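Local coordinates for protein FAD-linked sulfhydryl oxidase ERV1 (Arabidopsis thaliana, PDB 2HJ3) that catalyses disulfide bond formation as an FAD-dependent, homodimeric sulfhydryl oxidase, passing electrons from thiols to oxygen, and supports import and folding of small cysteine-containing proteins in the mitochondrial intermembrane space, at residues K61-S66 with H85-R90; W80-H85 with L95-E100. All blocks are in the same frame, centred on the assembly; numbering follows the deposited sequence.

Interaction 1: K61-S66 with H85-R90; sequences KEILRS and HNTVNR. With FAD (flavin-adenine dinucleotide), chain K; SO4 (sulfate ion), chain F.
In the FAD-binding four-helix bundle of this ERV/ALR domain, helix 54-66 meets helix 74-91 through Ile63, Thr87 and Val88. The two helices touch by methyl groups, with no hydrogen bond between 61-66 and 85-90. Ile63 and Thr87 approach tip to tip, Ile63 CD1 lying 3.7 Å from Thr87 CG2. Thr87 holds CG2 anti to its own nitrogen (chi1 -61° for OG1), which turns the methyl to the isoleucine while OG1 bonds back to the carbonyl of His83 one turn earlier. Val88 divides its branches: CG2 comes 4.1 Å from Ile63 CD1, whereas CG1 packs against the cofactor, 3.2 Å from FAD O2' and close to the isoalloxazine.

Other side chains of 85-90 hold the cofactor and a sulfate. The His85 ring lies against the adenine, FAD N7A over one face and offset toward the rim, and its NE2 donates to the phosphate oxygen FAD O1A at 2.6 Å (155°). ND1 bonds to His22, so both ring nitrogens are engaged and the rotation of the imidazole is fixed. Replacing this histidine with an alanine would probably leave FAD O1A without this donor and open a gap against the adenine. Asn89 ND2 donates to FAD N7A at 3.2 Å and, weakly, to Asn86 OD1, which links the adenine-bound amide to its neighbour. The other end of the Asn86 amide, ND2, joins Arg90 NH2 in holding the sulfate, probably from the crystallisation liquor, Arg90 NH2 donating to sulfate O2 at 2.6 Å. One helix thus packs aliphatic groups on its neighbour and, with Val88, His85 and Asn89, lines the FAD site, in keeping with the helical cofactor site of the ERV/ALR four-helix bundle.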
loop_
_atom_site.group_PDB
_atom_site.type_symbol
_atom_site.label_atom_id
_atom_site.label_comp_id
_atom_site.label_asym_id
_atom_site.label_seq_id
_atom_site.Cartn_x
_atom_site.Cartn_y
_atom_site.Cartn_z
ATOM N N LYS A 61 -6.826 -11.921 5.456
ATOM C CA LYS A 61 -6.263 -13.213 5.075
ATOM C C LYS A 61 -7.411 -14.188 4.773
ATOM O O LYS A 61 -7.406 -14.869 3.749
ATOM C CB LYS A 61 -5.394 -13.737 6.219
ATOM C CG LYS A 61 -4.253 -14.644 5.810
ATOM C CD LYS A 61 -3.221 -14.701 6.935
ATOM C CE LYS A 61 -1.905 -15.297 6.473
ATOM N NZ LYS A 61 -0.812 -15.079 7.469
ATOM N N GLU A 62 -8.394 -14.238 5.670
ATOM C CA GLU A 62 -9.566 -15.099 5.504
ATOM C C GLU A 62 -10.295 -14.722 4.223
ATOM O O GLU A 62 -10.521 -15.563 3.354
ATOM C CB GLU A 62 -10.525 -14.932 6.684
ATOM C CG GLU A 62 -10.000 -15.437 8.015
ATOM C CD GLU A 62 -10.780 -14.876 9.194
ATOM O OE1 GLU A 62 -12.034 -14.854 9.129
ATOM O OE2 GLU A 62 -10.140 -14.464 10.186
ATOM N N ILE A 63 -10.661 -13.446 4.114
ATOM C CA ILE A 63 -11.362 -12.946 2.940
ATOM C C ILE A 63 -10.609 -13.296 1.666
ATOM O O ILE A 63 -11.203 -13.718 0.677
ATOM C CB ILE A 63 -11.541 -11.423 3.015
ATOM C CG1 ILE A 63 -12.452 -11.074 4.189
ATOM C CG2 ILE A 63 -12.121 -10.897 1.716
ATOM C CD1 ILE A 63 -12.487 -9.618 4.512
ATOM N N LEU A 64 -9.294 -13.131 1.699
ATOM C CA LEU A 64 -8.464 -13.425 0.539
ATOM C C LEU A 64 -8.493 -14.928 0.209
ATOM O O LEU A 64 -8.528 -15.317 -0.960
ATOM C CB LEU A 64 -7.034 -12.951 0.813
ATOM C CG LEU A 64 -6.100 -12.783 -0.383
ATOM C CD1 LEU A 64 -6.731 -11.828 -1.391
ATOM C CD2 LEU A 64 -4.754 -12.251 0.089
ATOM N N ARG A 65 -8.490 -15.769 1.240
ATOM C CA ARG A 65 -8.529 -17.221 1.047
ATOM C C ARG A 65 -9.759 -17.634 0.250
ATOM O O ARG A 65 -9.650 -18.280 -0.791
ATOM C CB ARG A 65 -8.565 -17.946 2.394
ATOM C CG ARG A 65 -7.331 -17.771 3.259
ATOM C CD ARG A 65 -6.122 -18.447 2.645
ATOM N NE ARG A 65 -4.974 -18.459 3.549
ATOM C CZ ARG A 65 -3.783 -18.956 3.231
ATOM N NH1 ARG A 65 -3.580 -19.482 2.030
ATOM N NH2 ARG A 65 -2.797 -18.932 4.117
ATOM N N SER A 66 -10.929 -17.250 0.749
ATOM C CA SER A 66 -12.197 -17.586 0.114
ATOM C C SER A 66 -12.579 -16.739 -1.099
ATOM O O SER A 66 -13.439 -17.144 -1.871
ATOM C CB SER A 66 -13.321 -17.507 1.140
ATOM O OG SER A 66 -13.401 -16.195 1.659
ATOM N N HIS A 85 -13.779 -4.746 0.493
ATOM C CA HIS A 85 -13.995 -3.642 1.419
ATOM C C HIS A 85 -15.379 -3.758 2.075
ATOM O O HIS A 85 -15.541 -3.439 3.253
ATOM C CB HIS A 85 -13.860 -2.310 0.681
ATOM C CG HIS A 85 -13.734 -1.123 1.584
ATOM N ND1 HIS A 85 -13.436 0.140 1.113
ATOM C CD2 HIS A 85 -13.848 -1.005 2.927
ATOM C CE1 HIS A 85 -13.367 0.981 2.129
ATOM N NE2 HIS A 85 -13.612 0.312 3.241
ATOM N N ASN A 86 -16.376 -4.226 1.327
ATOM C CA ASN A 86 -17.719 -4.366 1.901
ATOM C C ASN A 86 -17.811 -5.438 2.984
ATOM O O ASN A 86 -18.538 -5.278 3.960
ATOM C CB ASN A 86 -18.759 -4.636 0.813
ATOM C CG ASN A 86 -19.206 -3.371 0.131
ATOM O OD1 ASN A 86 -19.265 -2.321 0.757
ATOM N ND2 ASN A 86 -19.541 -3.461 -1.145
ATOM N N THR A 87 -17.077 -6.532 2.818
ATOM C CA THR A 87 -17.095 -7.582 3.823
ATOM C C THR A 87 -16.601 -6.992 5.143
ATOM O O THR A 87 -17.112 -7.323 6.211
ATOM C CB THR A 87 -16.191 -8.743 3.407
ATOM O OG1 THR A 87 -16.674 -9.290 2.172
ATOM C CG2 THR A 87 -16.176 -9.822 4.469
ATOM N N VAL A 88 -15.607 -6.107 5.067
ATOM C CA VAL A 88 -15.093 -5.471 6.267
ATOM C C VAL A 88 -16.162 -4.506 6.788
ATOM O O VAL A 88 -16.476 -4.512 7.977
ATOM C CB VAL A 88 -13.777 -4.711 5.985
ATOM C CG1 VAL A 88 -13.299 -4.010 7.254
ATOM C CG2 VAL A 88 -12.706 -5.687 5.498
ATOM N N ASN A 89 -16.736 -3.698 5.895
ATOM C CA ASN A 89 -17.789 -2.759 6.289
ATOM C C ASN A 89 -18.916 -3.481 7.031
ATOM O O ASN A 89 -19.340 -3.054 8.105
ATOM C CB ASN A 89 -18.391 -2.047 5.071
ATOM C CG ASN A 89 -17.457 -1.013 4.465
ATOM O OD1 ASN A 89 -16.618 -0.435 5.151
ATOM N ND2 ASN A 89 -17.623 -0.758 3.178
ATOM N N ARG A 90 -19.395 -4.574 6.449
ATOM C CA ARG A 90 -20.471 -5.354 7.046
ATOM C C ARG A 90 -20.091 -5.873 8.426
ATOM O O ARG A 90 -20.870 -5.765 9.371
ATOM C CB ARG A 90 -20.831 -6.542 6.150
ATOM C CG ARG A 90 -22.188 -7.159 6.453
ATOM C CD ARG A 90 -22.368 -8.477 5.715
ATOM N NE ARG A 90 -21.842 -8.410 4.356
ATOM C CZ ARG A 90 -22.326 -7.626 3.400
ATOM N NH1 ARG A 90 -23.364 -6.833 3.643
ATOM N NH2 ARG A 90 -21.757 -7.622 2.202
HETATM P PA FAD K . -13.343 3.177 5.156
HETATM O O1A FAD K . -13.962 1.826 5.273
HETATM O O2A FAD K . -11.988 3.543 5.666
HETATM O O5B FAD K . -13.439 4.143 3.935
HETATM C C5B FAD K . -12.777 4.740 2.834
HETATM C C4B FAD K . -13.878 5.640 2.318
HETATM O O4B FAD K . -13.835 5.036 0.998
HETATM C C3B FAD K . -15.382 5.867 2.641
HETATM O O3B FAD K . -15.619 6.958 3.531
HETATM C C2B FAD K . -16.007 5.904 1.316
HETATM O O2B FAD K . -15.916 7.115 0.631
HETATM C C1B FAD K . -15.193 4.822 0.595
HETATM N N9A FAD K . -15.614 3.455 0.519
HETATM C C8A FAD K . -16.368 2.619 1.378
HETATM N N7A FAD K . -16.651 1.403 1.016
HETATM C C5A FAD K . -16.038 1.310 -0.227
HETATM C C6A FAD K . -15.961 0.321 -1.228
HETATM N N6A FAD K . -16.635 -0.832 -1.038
HETATM N N1A FAD K . -15.269 0.622 -2.395
HETATM C C2A FAD K . -14.696 1.817 -2.686
HETATM N N3A FAD K . -14.747 2.780 -1.654
HETATM C C4A FAD K . -15.460 2.472 -0.460
HETATM N N1 FAD K . -10.845 -2.455 10.914
HETATM C C2 FAD K . -11.298 -3.212 11.980
HETATM O O2 FAD K . -11.738 -2.712 13.032
HETATM N N3 FAD K . -11.216 -4.565 11.696
HETATM C C4 FAD K . -10.746 -5.118 10.480
HETATM O O4 FAD K . -10.674 -6.389 10.534
HETATM C C4X FAD K . -10.321 -4.302 9.444
HETATM N N5 FAD K . -9.710 -4.749 8.221
HETATM C C5X FAD K . -9.124 -3.946 7.214
HETATM C C6 FAD K . -8.468 -4.527 6.107
HETATM C C7 FAD K . -7.845 -3.675 5.147
HETATM C C7M FAD K . -7.088 -4.364 4.002
HETATM C C8 FAD K . -7.904 -2.251 5.268
HETATM C C8M FAD K . -7.384 -1.172 4.327
HETATM C C9 FAD K . -8.548 -1.708 6.388
HETATM C C9A FAD K . -9.135 -2.474 7.428
HETATM N N10 FAD K . -9.875 -2.130 8.670
HETATM C C10 FAD K . -10.366 -2.898 9.698
HETATM C "C1'" FAD K . -10.248 -0.762 8.805
HETATM C "C2'" FAD K . -11.558 -0.286 8.267
HETATM O "O2'" FAD K . -11.943 -1.097 7.110
HETATM C "C3'" FAD K . -11.727 1.200 8.188
HETATM O "O3'" FAD K . -10.831 1.695 7.208
HETATM C "C4'" FAD K . -11.984 2.171 9.329
HETATM O "O4'" FAD K . -12.931 1.580 10.262
HETATM C "C5'" FAD K . -12.575 3.478 8.985
HETATM O "O5'" FAD K . -13.866 3.467 8.368
HETATM P P FAD K . -14.375 4.688 7.536
HETATM O O1P FAD K . -15.753 4.487 7.973
HETATM O O2P FAD K . -13.657 5.973 7.702
HETATM O O3P FAD K . -14.292 4.115 6.026
HETATM S S SO4 F . -21.283 -6.648 -1.634
HETATM O O1 SO4 F . -21.470 -8.044 -2.064
HETATM O O2 SO4 F . -21.618 -6.530 -0.205
HETATM O O3 SO4 F . -19.881 -6.249 -1.854
HETATM O O4 SO4 F . -22.167 -5.769 -2.420
#

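Interaction 2: W80-H85 with L95-E100; sequences WLCHVH and LVFPCE. With FAD (flavin-adenine dinucleotide), chain K; SO4 (sulfate ion), chain F; SO4 (sulfate ion), chain D.
Cys82 carries SG anti to its backbone nitrogen (chi1 173°), and Cys99 sets its own SG beside the nitrogen (chi1 -59°), so that the two sulfurs meet between helix 74-91 and the loop that follows it. They are joined in a disulfide, SG to SG 2.0 Å, whose chi3 of -87° is close to the near-perpendicular torsion a relaxed S-S bond prefers. Each sulfur also has an aromatic neighbour. Cys99 SG lies over a face of the His83 imidazole, 4.0 Å from the ring centroid, while Cys82 SG approaches Phe97 obliquely, 3.8 Å from CD2.

Both rings have further work. His83 ND1, at the ring edge, donates to O3 of a bound sulfate at 2.9 Å and nearly straight. Phe97 lays one face against the adenine, its CB 3.5 Å from FAD N6A. That exocyclic amine gives a weak hydrogen bond to the carbonyl O of Cys82 at 3.1 Å, so the backbone of Cys82 also touches the adenine. Val102 and Arg105 of helix 102-105 border the phenylalanine as well. The crosslink therefore pins an irregular loop to the helix beside the adenine, probably as a structural disulfide, distinct from the redox-active Cys53-Cys56 pair, and helps to line the adenine side of the FAD pocket of the ERV/ALR fold.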
loop_
_atom_site.group_PDB
_atom_site.type_symbol
_atom_site.label_atom_id
_atom_site.label_comp_id
_atom_site.label_asym_id
_atom_site.label_seq_id
_atom_site.Cartn_x
_atom_site.Cartn_y
_atom_site.Cartn_z
ATOM N N TRP A 80 -13.810 -6.413 -7.323
ATOM C CA TRP A 80 -13.303 -7.305 -6.296
ATOM C C TRP A 80 -12.876 -6.535 -5.047
ATOM O O TRP A 80 -13.249 -6.890 -3.928
ATOM C CB TRP A 80 -12.111 -8.106 -6.831
ATOM C CG TRP A 80 -11.492 -8.972 -5.782
ATOM C CD1 TRP A 80 -11.950 -10.174 -5.337
ATOM C CD2 TRP A 80 -10.351 -8.656 -4.979
ATOM N NE1 TRP A 80 -11.167 -10.631 -4.298
ATOM C CE2 TRP A 80 -10.179 -9.716 -4.059
ATOM C CE3 TRP A 80 -9.458 -7.578 -4.947
ATOM C CZ2 TRP A 80 -9.150 -9.730 -3.114
ATOM C CZ3 TRP A 80 -8.435 -7.589 -4.010
ATOM C CH2 TRP A 80 -8.290 -8.661 -3.104
ATOM N N LEU A 81 -12.097 -5.476 -5.241
ATOM C CA LEU A 81 -11.613 -4.675 -4.117
ATOM C C LEU A 81 -12.772 -4.034 -3.355
ATOM O O LEU A 81 -12.701 -3.848 -2.145
ATOM C CB LEU A 81 -10.649 -3.598 -4.621
ATOM C CG LEU A 81 -9.717 -2.957 -3.591
ATOM C CD1 LEU A 81 -8.956 -4.026 -2.816
ATOM C CD2 LEU A 81 -8.752 -2.040 -4.314
ATOM N N CYS A 82 -13.841 -3.701 -4.074
ATOM C CA CYS A 82 -15.017 -3.097 -3.456
ATOM C C CYS A 82 -15.770 -4.136 -2.635
ATOM O O CYS A 82 -16.284 -3.833 -1.550
ATOM C CB CYS A 82 -15.932 -2.508 -4.532
ATOM S SG CYS A 82 -17.547 -1.903 -3.938
ATOM N N HIS A 83 -15.823 -5.369 -3.141
ATOM C CA HIS A 83 -16.521 -6.442 -2.425
ATOM C C HIS A 83 -15.755 -6.785 -1.166
ATOM O O HIS A 83 -16.340 -7.052 -0.115
ATOM C CB HIS A 83 -16.659 -7.695 -3.301
ATOM C CG HIS A 83 -17.534 -7.497 -4.497
ATOM N ND1 HIS A 83 -18.851 -7.104 -4.396
ATOM C CD2 HIS A 83 -17.262 -7.558 -5.821
ATOM C CE1 HIS A 83 -19.349 -6.917 -5.605
ATOM N NE2 HIS A 83 -18.404 -7.184 -6.487
ATOM N N VAL A 84 -14.434 -6.781 -1.278
ATOM C CA VAL A 84 -13.597 -7.079 -0.133
ATOM C C VAL A 84 -13.827 -6.003 0.915
ATOM O O VAL A 84 -14.071 -6.303 2.078
ATOM C CB VAL A 84 -12.114 -7.133 -0.542
ATOM C CG1 VAL A 84 -11.216 -6.965 0.683
ATOM C CG2 VAL A 84 -11.837 -8.465 -1.230
ATOM N N HIS A 85 -13.779 -4.746 0.493
ATOM C CA HIS A 85 -13.995 -3.642 1.419
ATOM C C HIS A 85 -15.379 -3.758 2.075
ATOM O O HIS A 85 -15.541 -3.439 3.253
ATOM C CB HIS A 85 -13.860 -2.310 0.681
ATOM C CG HIS A 85 -13.734 -1.123 1.584
ATOM N ND1 HIS A 85 -13.436 0.140 1.113
ATOM C CD2 HIS A 85 -13.848 -1.005 2.927
ATOM C CE1 HIS A 85 -13.367 0.981 2.129
ATOM N NE2 HIS A 85 -13.612 0.312 3.241
ATOM N N LEU A 95 -22.026 1.128 6.517
ATOM C CA LEU A 95 -22.759 1.099 5.257
ATOM C C LEU A 95 -21.999 0.250 4.235
ATOM O O LEU A 95 -20.768 0.154 4.291
ATOM C CB LEU A 95 -22.925 2.522 4.723
ATOM C CG LEU A 95 -23.903 3.445 5.459
ATOM C CD1 LEU A 95 -23.607 4.895 5.116
ATOM C CD2 LEU A 95 -25.336 3.079 5.073
ATOM N N VAL A 96 -22.737 -0.378 3.321
ATOM C CA VAL A 96 -22.154 -1.208 2.266
ATOM C C VAL A 96 -22.287 -0.419 0.965
ATOM O O VAL A 96 -23.383 -0.018 0.575
ATOM C CB VAL A 96 -22.883 -2.573 2.162
ATOM C CG1 VAL A 96 -22.529 -3.279 0.859
ATOM C CG2 VAL A 96 -22.487 -3.448 3.349
ATOM N N PHE A 97 -21.151 -0.200 0.314
ATOM C CA PHE A 97 -21.050 0.589 -0.908
ATOM C C PHE A 97 -21.486 -0.170 -2.154
ATOM O O PHE A 97 -21.144 -1.335 -2.317
ATOM C CB PHE A 97 -19.585 1.048 -1.045
ATOM C CG PHE A 97 -19.336 2.013 -2.167
ATOM C CD1 PHE A 97 -19.362 3.385 -1.941
ATOM C CD2 PHE A 97 -19.043 1.551 -3.449
ATOM C CE1 PHE A 97 -19.094 4.284 -2.979
ATOM C CE2 PHE A 97 -18.775 2.445 -4.494
ATOM C CZ PHE A 97 -18.799 3.807 -4.257
ATOM N N PRO A 98 -22.261 0.479 -3.047
ATOM C CA PRO A 98 -22.723 -0.167 -4.285
ATOM C C PRO A 98 -21.559 -0.209 -5.266
ATOM O O PRO A 98 -21.176 0.810 -5.847
ATOM C CB PRO A 98 -23.852 0.745 -4.755
ATOM C CG PRO A 98 -23.425 2.097 -4.255
ATOM C CD PRO A 98 -22.902 1.797 -2.869
ATOM N N CYS A 99 -21.002 -1.400 -5.453
ATOM C CA CYS A 99 -19.841 -1.562 -6.313
ATOM C C CYS A 99 -19.988 -1.209 -7.779
ATOM O O CYS A 99 -19.066 -1.433 -8.559
ATOM C CB CYS A 99 -19.299 -2.978 -6.180
ATOM S SG CYS A 99 -18.826 -3.393 -4.476
ATOM N N GLU A 100 -21.128 -0.654 -8.160
ATOM C CA GLU A 100 -21.331 -0.273 -9.550
ATOM C C GLU A 100 -20.897 1.166 -9.690
ATOM O O GLU A 100 -20.732 1.676 -10.792
ATOM C CB GLU A 100 -22.798 -0.388 -9.926
ATOM C CG GLU A 100 -23.336 -1.787 -9.844
ATOM C CD GLU A 100 -24.824 -1.792 -9.594
ATOM O OE1 GLU A 100 -25.575 -1.185 -10.398
ATOM O OE2 GLU A 100 -25.235 -2.403 -8.585
HETATM P PA FAD K . -13.343 3.177 5.156
HETATM O O1A FAD K . -13.962 1.826 5.273
HETATM O O2A FAD K . -11.988 3.543 5.666
HETATM O O5B FAD K . -13.439 4.143 3.935
HETATM C C5B FAD K . -12.777 4.740 2.834
HETATM C C4B FAD K . -13.878 5.640 2.318
HETATM O O4B FAD K . -13.835 5.036 0.998
HETATM C C3B FAD K . -15.382 5.867 2.641
HETATM O O3B FAD K . -15.619 6.958 3.531
HETATM C C2B FAD K . -16.007 5.904 1.316
HETATM O O2B FAD K . -15.916 7.115 0.631
HETATM C C1B FAD K . -15.193 4.822 0.595
HETATM N N9A FAD K . -15.614 3.455 0.519
HETATM C C8A FAD K . -16.368 2.619 1.378
HETATM N N7A FAD K . -16.651 1.403 1.016
HETATM C C5A FAD K . -16.038 1.310 -0.227
HETATM C C6A FAD K . -15.961 0.321 -1.228
HETATM N N6A FAD K . -16.635 -0.832 -1.038
HETATM N N1A FAD K . -15.269 0.622 -2.395
HETATM C C2A FAD K . -14.696 1.817 -2.686
HETATM N N3A FAD K . -14.747 2.780 -1.654
HETATM C C4A FAD K . -15.460 2.472 -0.460
HETATM N N1 FAD K . -10.845 -2.455 10.914
HETATM C C2 FAD K . -11.298 -3.212 11.980
HETATM O O2 FAD K . -11.738 -2.712 13.032
HETATM N N3 FAD K . -11.216 -4.565 11.696
HETATM C C4 FAD K . -10.746 -5.118 10.480
HETATM O O4 FAD K . -10.674 -6.389 10.534
HETATM C C4X FAD K . -10.321 -4.302 9.444
HETATM N N5 FAD K . -9.710 -4.749 8.221
HETATM C C5X FAD K . -9.124 -3.946 7.214
HETATM C C6 FAD K . -8.468 -4.527 6.107
HETATM C C7 FAD K . -7.845 -3.675 5.147
HETATM C C7M FAD K . -7.088 -4.364 4.002
HETATM C C8 FAD K . -7.904 -2.251 5.268
HETATM C C8M FAD K . -7.384 -1.172 4.327
HETATM C C9 FAD K . -8.548 -1.708 6.388
HETATM C C9A FAD K . -9.135 -2.474 7.428
HETATM N N10 FAD K . -9.875 -2.130 8.670
HETATM C C10 FAD K . -10.366 -2.898 9.698
HETATM C "C1'" FAD K . -10.248 -0.762 8.805
HETATM C "C2'" FAD K . -11.558 -0.286 8.267
HETATM O "O2'" FAD K . -11.943 -1.097 7.110
HETATM C "C3'" FAD K . -11.727 1.200 8.188
HETATM O "O3'" FAD K . -10.831 1.695 7.208
HETATM C "C4'" FAD K . -11.984 2.171 9.329
HETATM O "O4'" FAD K . -12.931 1.580 10.262
HETATM C "C5'" FAD K . -12.575 3.478 8.985
HETATM O "O5'" FAD K . -13.866 3.467 8.368
HETATM P P FAD K . -14.375 4.688 7.536
HETATM O O1P FAD K . -15.753 4.487 7.973
HETATM O O2P FAD K . -13.657 5.973 7.702
HETATM O O3P FAD K . -14.292 4.115 6.026
HETATM S S SO4 F . -21.283 -6.648 -1.634
HETATM O O1 SO4 F . -21.470 -8.044 -2.064
HETATM O O2 SO4 F . -21.618 -6.530 -0.205
HETATM O O3 SO4 F . -19.881 -6.249 -1.854
HETATM O O4 SO4 F . -22.167 -5.769 -2.420
HETATM S S SO4 D . -20.332 4.442 8.005
HETATM O O1 SO4 D . -19.768 4.285 9.364
HETATM O O2 SO4 D . -21.400 3.447 7.793
HETATM O O3 SO4 D . -20.891 5.800 7.852
HETATM O O4 SO4 D . -19.268 4.234 7.002
#

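Both contacts draw on helix 74-91 and share His85, and both are partly buried, yet the same helix is held in different ways. Interaction 1 joins two bundle helices by methyl packing alone, on the side nearer the isoalloxazine; interaction 2 fastens an irregular loop to the helix covalently, beside the adenine. The helix-helix contact buries less surface, 103 Å² against 173 Å². They meet directly where Asn86 OD1 of 85-90 probably accepts a hydrogen bond from Phe97 N of 95-100 at 2.9 Å. Apolar contact suffices between these two helical segments, while a crosslink secures a loop lacking regular secondary structure.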